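Side-chain contact in thioesterase superfamily protein (Shewanella loihica, PDB 2PRX), which probably hydrolyses thioesters, as a hotdog-fold member of the thioesterase superfamily: residues E38-H43 with D67-G72. Sequence-based numbering, arbitrary orientation.
Sequences EQTIAH and DCHGTG
T40 and H69 meet where the strand 39-43 passes over the helix 67-72, and the pair illustrates how a single histidine can bridge sheet and helix. The short axes approach to 9.1 Å and run roughly antiparallel, at 147°. The first strand residue to touch the helix is T40: its OG1, set between the backbone N and the carbonyl carbon (chi1 70°), comes obliquely upon the H69 ring, 3.0 Å from NE2 of H69. This hydroxyl also has a hydrogen bond to S73 OG, one helical turn beyond H69, and S73 OG is bonded in turn to the carbonyl O of H69. At I41 the backbone does the touching, since CB of I41 points away from the helix: CE1 of H69 lies 3.4 Å from N of I41, which sits at the ring edge, near its plane. A42 then turns its methyl toward the helix, and CB of A42 packs at 3.7 Å against ND1 of H69. CG of H69 stands anti to its backbone N (chi1 176°), which carries the ring across to the strand. ND1 of H69 is hydrogen-bonded to S33 OG, in the loop ahead of strand 34-36. A leucine in place of H69 has no ring nitrogen and would probably leave the S33 hydroxyl without its mate. In hotdog-fold terms, the contact seats the central helix 59-78 against the sheet that wraps it. Its chemistry implies that a buried imidazole need not rely on apolar packing alone: S33 holds ND1, while the T40 hydroxyl, bonded to S73, lies close to NE2.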
loop_
_atom_site.group_PDB
_atom_site.type_symbol
_atom_site.label_atom_id
_atom_site.label_comp_id
_atom_site.label_asym_id
_atom_site.label_seq_id
_atom_site.Cartn_x
_atom_site.Cartn_y
_atom_site.Cartn_z
ATOM N N GLU A 38 12.073 22.643 -1.340
ATOM C CA GLU A 38 12.863 21.685 -0.607
ATOM C C GLU A 38 12.062 20.396 -0.377
ATOM O O GLU A 38 12.640 19.373 -0.006
ATOM C CB GLU A 38 13.257 22.300 0.739
ATOM C CG GLU A 38 14.135 23.538 0.604
ATOM C CD GLU A 38 13.454 24.842 0.977
ATOM O OE1 GLU A 38 12.906 24.938 2.087
ATOM O OE2 GLU A 38 13.466 25.769 0.138
ATOM N N GLN A 39 10.765 20.504 -0.606
ATOM C CA GLN A 39 9.780 19.441 -0.557
ATOM C C GLN A 39 9.533 19.007 -1.999
ATOM O O GLN A 39 9.881 19.630 -3.011
ATOM C CB GLN A 39 8.460 19.881 0.067
ATOM C CG GLN A 39 8.546 20.368 1.491
ATOM C CD GLN A 39 7.253 20.963 2.012
ATOM O OE1 GLN A 39 6.195 20.808 1.404
ATOM N NE2 GLN A 39 7.336 21.637 3.151
ATOM N N THR A 40 8.891 17.867 -2.128
ATOM C CA THR A 40 8.420 17.435 -3.447
ATOM C C THR A 40 6.908 17.459 -3.348
ATOM O O THR A 40 6.414 17.645 -2.224
ATOM C CB THR A 40 8.943 16.059 -3.853
ATOM O OG1 THR A 40 8.323 15.042 -3.025
ATOM C CG2 THR A 40 10.442 15.934 -3.623
ATOM N N ILE A 41 6.211 17.298 -4.458
ATOM C CA ILE A 41 4.754 17.316 -4.473
ATOM C C ILE A 41 4.197 16.634 -5.716
ATOM O O ILE A 41 4.829 16.546 -6.767
ATOM C CB ILE A 41 4.215 18.760 -4.380
ATOM C CG1 ILE A 41 2.702 18.897 -4.325
ATOM C CG2 ILE A 41 4.791 19.590 -5.525
ATOM C CD1 ILE A 41 2.173 20.160 -3.705
ATOM N N ALA A 42 2.982 16.098 -5.554
ATOM C CA ALA A 42 2.202 15.490 -6.606
ATOM C C ALA A 42 0.716 15.615 -6.273
ATOM O O ALA A 42 0.326 15.875 -5.131
ATOM C CB ALA A 42 2.623 14.048 -6.860
ATOM N N HIS A 43 -0.047 15.409 -7.325
ATOM C CA HIS A 43 -1.500 15.406 -7.320
ATOM C C HIS A 43 -2.050 14.235 -8.113
ATOM O O HIS A 43 -1.427 13.787 -9.078
ATOM C CB HIS A 43 -1.983 16.735 -7.916
ATOM C CG HIS A 43 -1.682 17.906 -7.034
ATOM N ND1 HIS A 43 -0.568 18.701 -7.230
ATOM C CD2 HIS A 43 -2.332 18.430 -5.967
ATOM C CE1 HIS A 43 -0.549 19.657 -6.322
ATOM N NE2 HIS A 43 -1.600 19.521 -5.546
ATOM N N ASP A 67 3.933 5.395 -2.098
ATOM C CA ASP A 67 5.083 4.610 -2.528
ATOM C C ASP A 67 5.766 5.213 -3.743
ATOM O O ASP A 67 6.981 5.371 -3.791
ATOM C CB ASP A 67 4.612 3.197 -2.852
ATOM C CG ASP A 67 5.670 2.212 -3.282
ATOM O OD1 ASP A 67 6.852 2.577 -3.381
ATOM O OD2 ASP A 67 5.283 1.037 -3.506
ATOM N N CYS A 68 4.971 5.534 -4.772
ATOM C CA CYS A 68 5.676 5.999 -5.981
ATOM C C CYS A 68 6.068 7.451 -5.776
ATOM O O CYS A 68 7.077 7.913 -6.317
ATOM C CB CYS A 68 4.827 5.756 -7.226
ATOM S SG CYS A 68 4.535 4.010 -7.632
ATOM N N HIS A 69 5.301 8.217 -4.999
ATOM C CA HIS A 69 5.763 9.604 -4.797
ATOM C C HIS A 69 7.029 9.607 -3.954
ATOM O O HIS A 69 7.934 10.415 -4.166
ATOM C CB HIS A 69 4.656 10.433 -4.159
ATOM C CG HIS A 69 5.066 11.843 -3.824
ATOM N ND1 HIS A 69 5.397 12.768 -4.799
ATOM C CD2 HIS A 69 5.191 12.473 -2.644
ATOM C CE1 HIS A 69 5.707 13.909 -4.199
ATOM N NE2 HIS A 69 5.593 13.770 -2.892
ATOM N N GLY A 70 7.095 8.695 -2.988
ATOM C CA GLY A 70 8.175 8.604 -2.019
ATOM C C GLY A 70 9.476 8.147 -2.646
ATOM O O GLY A 70 10.590 8.549 -2.299
ATOM N N THR A 71 9.315 7.247 -3.618
ATOM C CA THR A 71 10.443 6.735 -4.377
ATOM C C THR A 71 10.869 7.819 -5.364
ATOM O O THR A 71 12.058 8.061 -5.515
ATOM C CB THR A 71 10.115 5.434 -5.117
ATOM O OG1 THR A 71 9.986 4.360 -4.175
ATOM C CG2 THR A 71 11.254 5.059 -6.054
ATOM N N GLY A 72 9.859 8.425 -5.993
ATOM C CA GLY A 72 10.151 9.540 -6.897
ATOM C C GLY A 72 10.957 10.578 -6.119
ATOM O O GLY A 72 12.053 10.987 -6.514
#